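Side-chain contacts in alcohol oxidase (Myceliophthora thermophila, PDB 6F74), which binds FAD and, as a VAO-type flavoprotein, probably oxidises an alcohol or related substrate with molecular oxygen as the electron acceptor: residues H246-H251 against G374-G379; H251-G256 against K303-V308; A313-I318 against W420-L425; A410-Q413 against S417-W420. All blocks are in the same frame, centred on the assembly; numbering follows the deposited sequence.

Interactions 1, 3 and 4 meet around one corner of the seven-stranded antiparallel sheet, where strands 370-378, 311-320 and 403-412 lie side by side; interactions 3 and 4 both use helix 415-422. Interaction 2 shares H251 and helix 250-253 with interaction 1, and there the end of that helix packs on strand 296-306 of the FAD-binding part. Interaction 1 is fully buried and leads to the flavin, combining an indole N-H bond with apolar packing. The other three are partly buried. Interaction 2 rests on an offset stack and interaction 4 on a CH-pi contact, whereas interaction 3, with exposed residues, relies on a salt bridge and a water. E422 and Y412 connect interactions 3 and 4.

Interaction 1. Residues H246-H251 against G374-G379; sequences HGPATH and GFWTIG. With FAD (flavin-adenine dinucleotide), chain I.
W376 reaches P248 with the nitrogen-bearing side of its indole, having CG between the backbone N and the carbonyl carbon (chi1 39°). W376 NE1 donates to P248 O over 3.2 Å with an N-H...O angle of 151°, arriving from somewhat outside the carbonyl plane. The neighbouring ring corner packs on the proline, W376 CZ2 lying 3.6 Å from P248 CB. Two residues further along the strand, I378 points at the same turn: its extended branch brings CD1 to 3.7 Å from P248 O and 4.0 Å from A249 CA. Y415 of helix 415-422 also touches P248, A249 and I378. The G247-T250 turn grasped in this way directly follows H246, whose backbone pairs with the flavin: H246 N donates to FAD O2 (3.1 Å), and FAD N3 donates to H246 O (3.0 Å). The imidazole has that pyrimidine edge over one face and is tied to Y352 OH and E543 OE1. Strand 370-378 thus packs behind the isoalloxazine end of the FAD site of this VAO-type flavoprotein.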
loop_
_atom_site.group_PDB
_atom_site.type_symbol
_atom_site.label_atom_id
_atom_site.label_comp_id
_atom_site.label_asym_id
_atom_site.label_seq_id
_atom_site.Cartn_x
_atom_site.Cartn_y
_atom_site.Cartn_z
ATOM N N HIS A 246 -0.375 -6.242 4.239
ATOM C CA HIS A 246 -0.149 -6.503 5.649
ATOM C C HIS A 246 -1.208 -5.822 6.476
ATOM O O HIS A 246 -1.876 -4.910 6.038
ATOM C CB HIS A 246 1.257 -6.054 6.111
ATOM C CG HIS A 246 1.463 -4.583 6.076
ATOM N ND1 HIS A 246 1.052 -3.747 7.094
ATOM C CD2 HIS A 246 2.001 -3.789 5.125
ATOM C CE1 HIS A 246 1.302 -2.490 6.757
ATOM N NE2 HIS A 246 1.874 -2.487 5.563
ATOM N N GLY A 247 -1.365 -6.308 7.697
ATOM C CA GLY A 247 -2.342 -5.777 8.644
ATOM C C GLY A 247 -2.153 -6.488 9.969
ATOM O O GLY A 247 -1.328 -7.389 10.067
ATOM N N PRO A 248 -2.932 -6.129 10.983
ATOM C CA PRO A 248 -2.758 -6.749 12.297
ATOM C C PRO A 248 -2.777 -8.299 12.328
ATOM O O PRO A 248 -2.026 -8.897 13.111
ATOM C CB PRO A 248 -3.950 -6.185 13.078
ATOM C CG PRO A 248 -4.128 -4.830 12.506
ATOM C CD PRO A 248 -3.925 -5.041 11.017
ATOM N N ALA A 249 -3.607 -8.910 11.465
ATOM C CA ALA A 249 -3.882 -10.343 11.503
ATOM C C ALA A 249 -3.034 -11.237 10.570
ATOM O O ALA A 249 -3.229 -12.444 10.550
ATOM C CB ALA A 249 -5.372 -10.572 11.272
ATOM N N THR A 250 -2.078 -10.665 9.838
ATOM C CA THR A 250 -1.364 -11.425 8.794
ATOM C C THR A 250 -0.340 -12.429 9.337
ATOM O O THR A 250 -0.234 -13.531 8.808
ATOM C CB THR A 250 -0.699 -10.530 7.732
ATOM O OG1 THR A 250 0.218 -9.611 8.345
ATOM C CG2 THR A 250 -1.735 -9.773 6.940
ATOM N N HIS A 251 0.412 -12.066 10.378
ATOM C CA HIS A 251 1.262 -13.054 11.038
ATOM C C HIS A 251 0.469 -14.322 11.392
ATOM O O HIS A 251 0.899 -15.447 11.138
ATOM C CB HIS A 251 1.896 -12.473 12.307
ATOM C CG HIS A 251 2.551 -13.509 13.159
ATOM N ND1 HIS A 251 3.790 -14.026 12.867
ATOM C CD2 HIS A 251 2.102 -14.194 14.241
ATOM C CE1 HIS A 251 4.083 -14.974 13.736
ATOM N NE2 HIS A 251 3.074 -15.104 14.577
ATOM N N GLY A 374 2.811 -0.473 18.982
ATOM C CA GLY A 374 1.610 -1.230 19.309
ATOM C C GLY A 374 1.797 -2.630 18.723
ATOM O O GLY A 374 1.692 -2.822 17.491
ATOM N N PHE A 375 2.157 -3.573 19.596
ATOM C CA PHE A 375 2.294 -4.969 19.252
ATOM C C PHE A 375 1.163 -5.739 19.927
ATOM O O PHE A 375 0.454 -5.211 20.803
ATOM C CB PHE A 375 3.644 -5.559 19.713
ATOM C CG PHE A 375 4.864 -5.147 18.889
ATOM C CD1 PHE A 375 4.787 -4.315 17.752
ATOM C CD2 PHE A 375 6.123 -5.624 19.266
ATOM C CE1 PHE A 375 5.917 -3.983 17.041
ATOM C CE2 PHE A 375 7.267 -5.287 18.548
ATOM C CZ PHE A 375 7.158 -4.458 17.427
ATOM N N TRP A 376 1.016 -6.997 19.535
ATOM C CA TRP A 376 -0.063 -7.829 20.066
ATOM C C TRP A 376 0.155 -9.300 19.840
ATOM O O TRP A 376 0.877 -9.703 18.922
ATOM C CB TRP A 376 -1.392 -7.418 19.453
ATOM C CG TRP A 376 -1.325 -7.067 17.969
ATOM C CD1 TRP A 376 -1.255 -7.929 16.918
ATOM C CD2 TRP A 376 -1.357 -5.758 17.412
ATOM N NE1 TRP A 376 -1.216 -7.239 15.734
ATOM C CE2 TRP A 376 -1.293 -5.902 16.005
ATOM C CE3 TRP A 376 -1.428 -4.472 17.961
ATOM C CZ2 TRP A 376 -1.290 -4.803 15.144
ATOM C CZ3 TRP A 376 -1.434 -3.393 17.115
ATOM C CH2 TRP A 376 -1.371 -3.561 15.709
ATOM N N THR A 377 -0.467 -10.082 20.715
ATOM C CA THR A 377 -0.548 -11.516 20.590
ATOM C C THR A 377 -2.020 -11.907 20.430
ATOM O O THR A 377 -2.754 -12.036 21.431
ATOM C CB THR A 377 -0.008 -12.224 21.855
ATOM O OG1 THR A 377 -0.633 -11.673 23.028
ATOM C CG2 THR A 377 1.498 -12.058 21.953
ATOM N N ILE A 378 -2.428 -12.112 19.188
ATOM C CA ILE A 378 -3.777 -12.607 18.900
ATOM C C ILE A 378 -3.949 -14.010 19.437
ATOM O O ILE A 378 -3.125 -14.872 19.149
ATOM C CB ILE A 378 -4.070 -12.592 17.372
ATOM C CG1 ILE A 378 -4.274 -11.122 16.958
ATOM C CG2 ILE A 378 -5.338 -13.361 17.031
ATOM C CD1 ILE A 378 -4.133 -10.858 15.459
ATOM N N GLY A 379 -5.000 -14.239 20.211
ATOM C CA GLY A 379 -5.275 -15.556 20.768
ATOM C C GLY A 379 -4.700 -15.832 22.147
ATOM O O GLY A 379 -4.885 -16.925 22.662
HETATM P PA FAD I . -5.430 2.285 -6.082
HETATM O O1A FAD I . -4.564 3.539 -6.159
HETATM O O2A FAD I . -6.876 2.452 -6.429
HETATM O O5B FAD I . -4.763 1.201 -7.016
HETATM C C5B FAD I . -3.489 0.712 -6.701
HETATM C C4B FAD I . -2.956 -0.073 -7.887
HETATM O O4B FAD I . -3.811 -1.190 -8.057
HETATM C C3B FAD I . -2.956 0.641 -9.215
HETATM O O3B FAD I . -1.902 0.073 -10.003
HETATM C C2B FAD I . -4.259 0.239 -9.859
HETATM O O2B FAD I . -4.234 0.155 -11.289
HETATM C C1B FAD I . -4.452 -1.155 -9.324
HETATM N N9A FAD I . -5.839 -1.591 -9.135
HETATM C C8A FAD I . -6.705 -1.136 -8.219
HETATM N N7A FAD I . -7.880 -1.789 -8.303
HETATM C C5A FAD I . -7.753 -2.680 -9.281
HETATM C C6A FAD I . -8.640 -3.691 -9.857
HETATM N N6A FAD I . -9.881 -3.800 -9.330
HETATM N N1A FAD I . -8.159 -4.436 -10.886
HETATM C C2A FAD I . -6.898 -4.262 -11.360
HETATM N N3A FAD I . -6.018 -3.359 -10.855
HETATM C C4A FAD I . -6.404 -2.562 -9.825
HETATM N N1 FAD I . -1.048 -1.275 2.792
HETATM C C2 FAD I . -0.857 -2.259 3.699
HETATM O O2 FAD I . -0.319 -3.332 3.323
HETATM N N3 FAD I . -1.249 -2.137 4.983
HETATM C C4 FAD I . -1.823 -1.018 5.459
HETATM O O4 FAD I . -2.168 -0.900 6.653
HETATM C C4X FAD I . -2.051 0.115 4.537
HETATM N N5 FAD I . -2.614 1.265 4.958
HETATM C C5X FAD I . -2.818 2.283 4.086
HETATM C C6 FAD I . -3.419 3.459 4.535
HETATM C C7 FAD I . -3.667 4.519 3.682
HETATM C C7M FAD I . -4.301 5.722 4.337
HETATM C C8 FAD I . -3.299 4.404 2.242
HETATM C C8M FAD I . -3.579 5.503 1.226
HETATM C C9 FAD I . -2.677 3.243 1.795
HETATM C C9A FAD I . -2.421 2.158 2.651
HETATM N N10 FAD I . -1.818 0.944 2.222
HETATM C C10 FAD I . -1.615 -0.089 3.147
HETATM C "C1'" FAD I . -1.305 0.744 0.846
HETATM C "C2'" FAD I . -2.131 0.009 -0.157
HETATM O "O2'" FAD I . -1.927 -1.384 0.068
HETATM C "C3'" FAD I . -1.635 0.346 -1.567
HETATM O "O3'" FAD I . -1.550 1.768 -1.772
HETATM C "C4'" FAD I . -2.513 -0.281 -2.641
HETATM O "O4'" FAD I . -2.000 0.054 -3.934
HETATM C "C5'" FAD I . -3.959 0.171 -2.508
HETATM O "O5'" FAD I . -4.761 -0.432 -3.508
HETATM P P FAD I . -6.018 0.432 -3.929
HETATM O O1P FAD I . -6.756 0.890 -2.701
HETATM O O2P FAD I . -6.732 -0.354 -4.977
HETATM O O3P FAD I . -5.267 1.713 -4.572
#

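Interaction 2. Residues H251-G256 against K303-V308; sequences HNFGLG and KVHPNV
F253 O and G254 O both bind Q259 NE2, while H305 NE2 is hydrogen-bonded to OE1 of the same Q259 amide, so one glutamine ties the end of helix 250-253 to the imidazole beside it. The rings of F253 and H305 form an offset stack, with centroids 4.6 Å apart and planes inclined by 27°. Because the two side chains run past each other in opposite directions, each CB lies over the other's ring: F253 CB is 3.8 Å from the H305 centroid, and H305 CB is 4.1 Å from that of F253. The closest approach is F253 CD1 to H305 ND1, 3.5 Å. The stack joins a helix terminus, which G254 ends with a positive phi of 107°, to strand 296-306 of the antiparallel sheet in the FAD-binding part of this VAO-type fold. N252 CB packs on the opposite face of the F253 ring. Beyond the strand, N307 OD1 accepts two backbone N-H groups, those of V308 (2.9 Å) and Y415.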
loop_
_atom_site.group_PDB
_atom_site.type_symbol
_atom_site.label_atom_id
_atom_site.label_comp_id
_atom_site.label_asym_id
_atom_site.label_seq_id
_atom_site.Cartn_x
_atom_site.Cartn_y
_atom_site.Cartn_z
ATOM N N HIS A 251 0.412 -12.066 10.378
ATOM C CA HIS A 251 1.262 -13.054 11.038
ATOM C C HIS A 251 0.469 -14.322 11.392
ATOM O O HIS A 251 0.899 -15.447 11.138
ATOM C CB HIS A 251 1.896 -12.473 12.307
ATOM C CG HIS A 251 2.551 -13.509 13.159
ATOM N ND1 HIS A 251 3.790 -14.026 12.867
ATOM C CD2 HIS A 251 2.102 -14.194 14.241
ATOM C CE1 HIS A 251 4.083 -14.974 13.736
ATOM N NE2 HIS A 251 3.074 -15.104 14.577
ATOM N N ASN A 252 -0.694 -14.134 11.989
ATOM C CA ASN A 252 -1.481 -15.271 12.474
ATOM C C ASN A 252 -2.176 -16.042 11.383
ATOM O O ASN A 252 -2.274 -17.268 11.486
ATOM C CB ASN A 252 -2.458 -14.782 13.528
ATOM C CG ASN A 252 -1.803 -14.533 14.868
ATOM O OD1 ASN A 252 -2.087 -15.301 15.779
ATOM N ND2 ASN A 252 -0.964 -13.484 15.034
ATOM N N PHE A 253 -2.659 -15.361 10.331
ATOM C CA PHE A 253 -3.507 -16.019 9.323
ATOM C C PHE A 253 -3.020 -15.959 7.876
ATOM O O PHE A 253 -3.659 -16.507 6.994
ATOM C CB PHE A 253 -4.885 -15.431 9.434
ATOM C CG PHE A 253 -5.497 -15.612 10.803
ATOM C CD1 PHE A 253 -5.877 -16.890 11.238
ATOM C CD2 PHE A 253 -5.686 -14.542 11.638
ATOM C CE1 PHE A 253 -6.422 -17.073 12.489
ATOM C CE2 PHE A 253 -6.229 -14.724 12.904
ATOM C CZ PHE A 253 -6.595 -15.984 13.344
ATOM N N GLY A 254 -1.872 -15.320 7.634
ATOM C CA GLY A 254 -1.311 -15.191 6.285
ATOM C C GLY A 254 -1.442 -13.802 5.711
ATOM O O GLY A 254 -2.309 -13.022 6.102
ATOM N N LEU A 255 -0.566 -13.492 4.763
ATOM C CA LEU A 255 -0.650 -12.218 4.059
ATOM C C LEU A 255 -1.901 -12.166 3.191
ATOM O O LEU A 255 -2.479 -13.190 2.848
ATOM C CB LEU A 255 0.571 -11.957 3.171
ATOM C CG LEU A 255 1.848 -11.249 3.687
ATOM C CD1 LEU A 255 2.502 -10.473 2.570
ATOM C CD2 LEU A 255 1.705 -10.323 4.862
ATOM N N GLY A 256 -2.280 -10.942 2.826
ATOM C CA GLY A 256 -3.490 -10.682 2.053
ATOM C C GLY A 256 -3.556 -11.455 0.749
ATOM O O GLY A 256 -4.570 -12.044 0.393
ATOM N N LYS A 303 -10.487 -16.129 2.144
ATOM C CA LYS A 303 -10.601 -16.891 3.387
ATOM C C LYS A 303 -10.928 -15.933 4.512
ATOM O O LYS A 303 -10.382 -14.814 4.577
ATOM C CB LYS A 303 -9.284 -17.570 3.746
ATOM C CG LYS A 303 -8.835 -18.645 2.816
ATOM C CD LYS A 303 -7.510 -19.244 3.287
ATOM C CE LYS A 303 -6.848 -20.117 2.227
ATOM N NZ LYS A 303 -5.325 -19.907 2.304
ATOM N N VAL A 304 -11.835 -16.353 5.381
ATOM C CA VAL A 304 -12.031 -15.681 6.672
ATOM C C VAL A 304 -11.902 -16.732 7.762
ATOM O O VAL A 304 -12.068 -17.925 7.513
ATOM C CB VAL A 304 -13.328 -14.852 6.764
ATOM C CG1 VAL A 304 -13.232 -13.693 5.798
ATOM C CG2 VAL A 304 -14.581 -15.676 6.506
ATOM N N HIS A 305 -11.557 -16.275 8.962
ATOM C CA HIS A 305 -11.032 -17.142 10.002
ATOM C C HIS A 305 -11.849 -17.048 11.283
ATOM O O HIS A 305 -12.353 -15.979 11.589
ATOM C CB HIS A 305 -9.574 -16.751 10.247
ATOM C CG HIS A 305 -8.714 -16.907 9.037
ATOM N ND1 HIS A 305 -8.075 -18.084 8.721
ATOM C CD2 HIS A 305 -8.422 -16.038 8.043
ATOM C CE1 HIS A 305 -7.425 -17.929 7.583
ATOM N NE2 HIS A 305 -7.621 -16.697 7.146
ATOM N N PRO A 306 -11.944 -18.148 12.052
ATOM C CA PRO A 306 -12.679 -18.102 13.321
ATOM C C PRO A 306 -12.219 -16.946 14.213
ATOM O O PRO A 306 -11.023 -16.661 14.277
ATOM C CB PRO A 306 -12.323 -19.450 13.991
ATOM C CG PRO A 306 -11.900 -20.351 12.868
ATOM C CD PRO A 306 -11.236 -19.433 11.873
ATOM N N ASN A 307 -13.165 -16.290 14.884
ATOM C CA ASN A 307 -12.829 -15.271 15.881
ATOM C C ASN A 307 -12.033 -15.924 17.018
ATOM O O ASN A 307 -12.074 -17.131 17.205
ATOM C CB ASN A 307 -14.080 -14.555 16.440
ATOM C CG ASN A 307 -13.836 -13.093 16.833
ATOM O OD1 ASN A 307 -12.695 -12.685 17.097
ATOM N ND2 ASN A 307 -14.924 -12.311 16.904
ATOM N N VAL A 308 -11.264 -15.102 17.739
ATOM C CA VAL A 308 -10.484 -15.574 18.888
ATOM C C VAL A 308 -11.192 -15.162 20.163
ATOM O O VAL A 308 -12.046 -14.266 20.139
ATOM C CB VAL A 308 -9.030 -15.062 18.883
ATOM C CG1 VAL A 308 -8.268 -15.678 17.717
ATOM C CG2 VAL A 308 -8.960 -13.536 18.850
#

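Interaction 3. Residues A313-I318 against W420-L425; sequences AHRLAI and WAESGL
The guanidinium of R315 and the carboxylate of E422 stand almost perpendicular, their planes 88° apart, with E422 OE1 at the guanidinium edge and A421 O farther off, 4.3 Å from R315 NH2. This salt bridge fastens the C-terminal end of helix 415-422 to strand 311-320, which lies next to the edge strand 403-412 in the seven-stranded antiparallel sheet, an arrangement consistent with the substrate (cap) domain of VAO-type oxidases. A single carboxylate oxygen does the pairing. R315 NE donates to E422 OE1 over 3.0 Å at 141°, meeting the oxygen nearly along its C-O bond, and R315 NH2 adds a weak bond of 3.1 Å to the same atom. A water gives E422 OE1 a further donor at 2.7 Å and also donates to E422 O at 3.1 Å, linking the acid to the last turn of its own helix; its own bond from R315 NE is weak. These donors would probably stabilise the charged carboxylate. The bend in the glutamate chain (chi2 -77°) turns its carboxylate back to the strand, so that OE1 faces R315 while OE2 lies against A313. That second oxygen is held by Y412 OH, and E422 OE2 lies 3.4 Å from A313 CB.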
loop_
_atom_site.group_PDB
_atom_site.type_symbol
_atom_site.label_atom_id
_atom_site.label_comp_id
_atom_site.label_asym_id
_atom_site.label_seq_id
_atom_site.Cartn_x
_atom_site.Cartn_y
_atom_site.Cartn_z
ATOM N N ALA A 313 -2.767 -6.518 23.614
ATOM C CA ALA A 313 -1.887 -5.550 22.993
ATOM C C ALA A 313 -0.822 -5.095 23.977
ATOM O O ALA A 313 -1.088 -4.976 25.165
ATOM C CB ALA A 313 -2.704 -4.353 22.519
ATOM N N HIS A 314 0.368 -4.829 23.454
ATOM C CA HIS A 314 1.501 -4.350 24.224
ATOM C C HIS A 314 1.901 -2.981 23.721
ATOM O O HIS A 314 2.294 -2.853 22.581
ATOM C CB HIS A 314 2.693 -5.294 24.037
ATOM C CG HIS A 314 3.928 -4.866 24.765
ATOM N ND1 HIS A 314 5.155 -4.779 24.155
ATOM C CD2 HIS A 314 4.130 -4.540 26.066
ATOM C CE1 HIS A 314 6.058 -4.399 25.047
ATOM N NE2 HIS A 314 5.458 -4.243 26.213
ATOM N N ARG A 315 1.788 -1.970 24.566
ATOM C CA ARG A 315 2.222 -0.626 24.205
ATOM C C ARG A 315 3.581 -0.333 24.830
ATOM O O ARG A 315 3.717 -0.345 26.044
ATOM C CB ARG A 315 1.160 0.399 24.602
ATOM C CG ARG A 315 -0.124 0.296 23.746
ATOM C CD ARG A 315 0.030 0.968 22.366
ATOM N NE ARG A 315 -1.282 1.100 21.681
ATOM C CZ ARG A 315 -2.006 2.234 21.589
ATOM N NH1 ARG A 315 -1.595 3.413 22.109
ATOM N NH2 ARG A 315 -3.167 2.237 20.923
ATOM N N LEU A 316 4.579 -0.072 24.004
ATOM C CA LEU A 316 5.937 0.182 24.496
ATOM C C LEU A 316 6.367 1.553 24.052
ATOM O O LEU A 316 6.139 1.906 22.921
ATOM C CB LEU A 316 6.941 -0.843 23.935
ATOM C CG LEU A 316 8.435 -0.677 24.324
ATOM C CD1 LEU A 316 8.667 -0.996 25.797
ATOM C CD2 LEU A 316 9.300 -1.577 23.461
ATOM N N ALA A 317 7.028 2.295 24.921
ATOM C CA ALA A 317 7.576 3.580 24.563
ATOM C C ALA A 317 8.923 3.772 25.234
ATOM O O ALA A 317 9.101 3.434 26.408
ATOM C CB ALA A 317 6.626 4.699 24.950
ATOM N N ILE A 318 9.851 4.312 24.467
ATOM C CA ILE A 318 11.248 4.455 24.864
ATOM C C ILE A 318 11.682 5.865 24.506
ATOM O O ILE A 318 11.533 6.270 23.351
ATOM C CB ILE A 318 12.182 3.494 24.085
ATOM C CG1 ILE A 318 11.668 2.058 24.137
ATOM C CG2 ILE A 318 13.603 3.621 24.594
ATOM C CD1 ILE A 318 12.411 1.083 23.268
ATOM N N TRP A 420 -10.422 -2.316 16.485
ATOM C CA TRP A 420 -10.864 -0.926 16.463
ATOM C C TRP A 420 -10.208 -0.071 17.544
ATOM O O TRP A 420 -10.064 1.143 17.368
ATOM C CB TRP A 420 -12.384 -0.853 16.534
ATOM C CG TRP A 420 -13.037 -1.432 15.261
ATOM C CD1 TRP A 420 -13.813 -2.561 15.155
ATOM C CD2 TRP A 420 -12.927 -0.908 13.942
ATOM N NE1 TRP A 420 -14.192 -2.762 13.848
ATOM C CE2 TRP A 420 -13.684 -1.744 13.089
ATOM C CE3 TRP A 420 -12.282 0.221 13.395
ATOM C CZ2 TRP A 420 -13.800 -1.503 11.719
ATOM C CZ3 TRP A 420 -12.399 0.465 12.041
ATOM C CH2 TRP A 420 -13.162 -0.388 11.213
ATOM N N ALA A 421 -9.817 -0.696 18.648
ATOM C CA ALA A 421 -9.130 -0.002 19.720
ATOM C C ALA A 421 -7.667 0.283 19.374
ATOM O O ALA A 421 -7.197 1.349 19.636
ATOM C CB ALA A 421 -9.226 -0.815 20.999
ATOM N N GLU A 422 -6.979 -0.687 18.783
ATOM C CA GLU A 422 -5.537 -0.634 18.578
ATOM C C GLU A 422 -5.114 -0.346 17.147
ATOM O O GLU A 422 -3.949 -0.033 16.893
ATOM C CB GLU A 422 -4.942 -1.963 19.021
ATOM C CG GLU A 422 -5.267 -2.317 20.475
ATOM C CD GLU A 422 -4.444 -1.551 21.490
ATOM O OE1 GLU A 422 -3.469 -0.833 21.104
ATOM O OE2 GLU A 422 -4.757 -1.653 22.692
ATOM N N SER A 423 -6.048 -0.456 16.204
ATOM C CA SER A 423 -5.748 -0.320 14.768
ATOM C C SER A 423 -6.946 0.407 14.120
ATOM O O SER A 423 -7.579 1.249 14.773
ATOM C CB SER A 423 -5.386 -1.703 14.168
ATOM O OG SER A 423 -5.211 -1.698 12.747
ATOM N N GLY A 424 -7.274 0.109 12.866
ATOM C CA GLY A 424 -8.394 0.775 12.197
ATOM C C GLY A 424 -8.083 2.265 12.047
ATOM O O GLY A 424 -8.873 3.118 12.441
ATOM N N LEU A 425 -6.905 2.547 11.503
ATOM C CA LEU A 425 -6.377 3.906 11.463
ATOM C C LEU A 425 -6.969 4.729 10.315
ATOM O O LEU A 425 -7.287 4.200 9.221
ATOM C CB LEU A 425 -4.847 3.874 11.358
ATOM C CG LEU A 425 -4.094 3.109 12.461
ATOM C CD1 LEU A 425 -2.608 3.094 12.212
ATOM C CD2 LEU A 425 -4.390 3.670 13.874
HETATM O O HOH W 1 -1.849 0.154 19.202
#

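Interaction 4. Residues A410-Q413 against S417-W420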
loop_
_atom_site.group_PDB
_atom_site.type_symbol
_atom_site.label_atom_id
_atom_site.label_comp_id
_atom_site.label_asym_id
_atom_site.label_seq_id
_atom_site.Cartn_x
_atom_site.Cartn_y
_atom_site.Cartn_z
ATOM N N ALA A 410 -3.028 -4.265 27.288
ATOM C CA ALA A 410 -4.480 -4.151 27.268
ATOM C C ALA A 410 -5.057 -5.434 26.698
ATOM O O ALA A 410 -4.633 -5.874 25.633
ATOM C CB ALA A 410 -4.898 -2.965 26.428
ATOM N N GLU A 411 -6.011 -6.034 27.417
ATOM C CA GLU A 411 -6.641 -7.303 26.992
ATOM C C GLU A 411 -7.986 -7.006 26.349
ATOM O O GLU A 411 -8.703 -6.121 26.819
ATOM C CB GLU A 411 -6.802 -8.271 28.157
ATOM C CG GLU A 411 -7.005 -9.722 27.697
ATOM C CD GLU A 411 -6.854 -10.746 28.812
ATOM O OE1 GLU A 411 -5.789 -10.741 29.450
ATOM O OE2 GLU A 411 -7.792 -11.582 29.051
ATOM N N TYR A 412 -8.297 -7.696 25.248
ATOM C CA TYR A 412 -9.613 -7.615 24.586
ATOM C C TYR A 412 -10.197 -9.006 24.504
ATOM O O TYR A 412 -9.434 -9.986 24.506
ATOM C CB TYR A 412 -9.484 -7.020 23.175
ATOM C CG TYR A 412 -8.884 -5.633 23.196
ATOM C CD1 TYR A 412 -9.674 -4.503 23.406
ATOM C CD2 TYR A 412 -7.518 -5.453 23.064
ATOM C CE1 TYR A 412 -9.112 -3.245 23.450
ATOM C CE2 TYR A 412 -6.954 -4.199 23.105
ATOM C CZ TYR A 412 -7.755 -3.101 23.304
ATOM O OH TYR A 412 -7.215 -1.837 23.369
ATOM N N GLN A 413 -11.530 -9.097 24.420
ATOM C CA GLN A 413 -12.236 -10.407 24.403
ATOM C C GLN A 413 -12.634 -10.930 22.991
ATOM O O GLN A 413 -13.282 -11.972 22.880
ATOM C CB GLN A 413 -13.459 -10.381 25.322
ATOM C CG GLN A 413 -13.156 -9.908 26.741
ATOM C CD GLN A 413 -12.052 -10.714 27.434
ATOM O OE1 GLN A 413 -12.244 -11.886 27.711
ATOM N NE2 GLN A 413 -10.887 -10.095 27.719
ATOM N N SER A 417 -13.063 -5.897 18.792
ATOM C CA SER A 417 -12.903 -4.858 19.824
ATOM C C SER A 417 -11.417 -4.449 19.899
ATOM O O SER A 417 -11.097 -3.262 20.061
ATOM C CB SER A 417 -13.419 -5.334 21.187
ATOM O OG SER A 417 -12.652 -6.438 21.686
ATOM N N PHE A 418 -10.530 -5.436 19.751
ATOM C CA PHE A 418 -9.093 -5.206 19.669
ATOM C C PHE A 418 -8.758 -4.351 18.448
ATOM O O PHE A 418 -8.002 -3.379 18.555
ATOM C CB PHE A 418 -8.288 -6.534 19.635
ATOM C CG PHE A 418 -7.032 -6.445 18.807
ATOM C CD1 PHE A 418 -5.933 -5.737 19.271
ATOM C CD2 PHE A 418 -6.975 -6.999 17.526
ATOM C CE1 PHE A 418 -4.785 -5.595 18.478
ATOM C CE2 PHE A 418 -5.843 -6.863 16.734
ATOM C CZ PHE A 418 -4.741 -6.170 17.209
ATOM N N TYR A 419 -9.295 -4.738 17.295
ATOM C CA TYR A 419 -8.918 -4.123 16.036
ATOM C C TYR A 419 -9.204 -2.642 16.093
ATOM O O TYR A 419 -8.354 -1.815 15.759
ATOM C CB TYR A 419 -9.646 -4.740 14.832
ATOM C CG TYR A 419 -9.281 -4.047 13.546
ATOM C CD1 TYR A 419 -8.085 -4.346 12.883
ATOM C CD2 TYR A 419 -10.057 -3.022 13.052
ATOM C CE1 TYR A 419 -7.720 -3.672 11.719
ATOM C CE2 TYR A 419 -9.706 -2.341 11.899
ATOM C CZ TYR A 419 -8.534 -2.668 11.234
ATOM O OH TYR A 419 -8.170 -1.949 10.092
ATOM N N TRP A 420 -10.422 -2.316 16.485
ATOM C CA TRP A 420 -10.864 -0.926 16.463
ATOM C C TRP A 420 -10.208 -0.071 17.544
ATOM O O TRP A 420 -10.064 1.143 17.368
ATOM C CB TRP A 420 -12.384 -0.853 16.534
ATOM C CG TRP A 420 -13.037 -1.432 15.261
ATOM C CD1 TRP A 420 -13.813 -2.561 15.155
ATOM C CD2 TRP A 420 -12.927 -0.908 13.942
ATOM N NE1 TRP A 420 -14.192 -2.762 13.848
ATOM C CE2 TRP A 420 -13.684 -1.744 13.089
ATOM C CE3 TRP A 420 -12.282 0.221 13.395
ATOM C CZ2 TRP A 420 -13.800 -1.503 11.719
ATOM C CZ3 TRP A 420 -12.399 0.465 12.041
ATOM C CH2 TRP A 420 -13.162 -0.388 11.213
#
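Y412 lays one face of its phenol ring over the backbone of F418, with F418 CA 3.8 Å from the ring centroid and 19° off the normal, a CH-pi contact. The alpha carbon sits toward the CG side of the ring, 3.6 Å from Y412 CG, while F418 CB follows it to 3.7 Å from Y412 CD2. The two side chains cross at about a right angle, and Y412 CD2 meets the F418 ring at its edge; no ring-over-ring stack forms. With CG beside its own backbone N (chi1 -59°), the tyrosine leans across the start of the helix, its hydroxyl end bonded to E422 one turn further along. S417 closes in at the base of the ring: S417 OG is 3.5 Å from Y412 CB, and S417 O comes obliquely to 3.8 Å from Y412 CD1. F418, by contrast, directs its buried ring inward, where it meets W376 edge-to-face and touches V311. The helix begins directly after D414, whose OD1 accepts the N-H of S417 in the first turn. The arrangement is a tight strand-to-helix connection, in which strand 403-412, at the border of the seven-stranded antiparallel sheet, turns straight into helix 415-422 and its last residue packs on that helix.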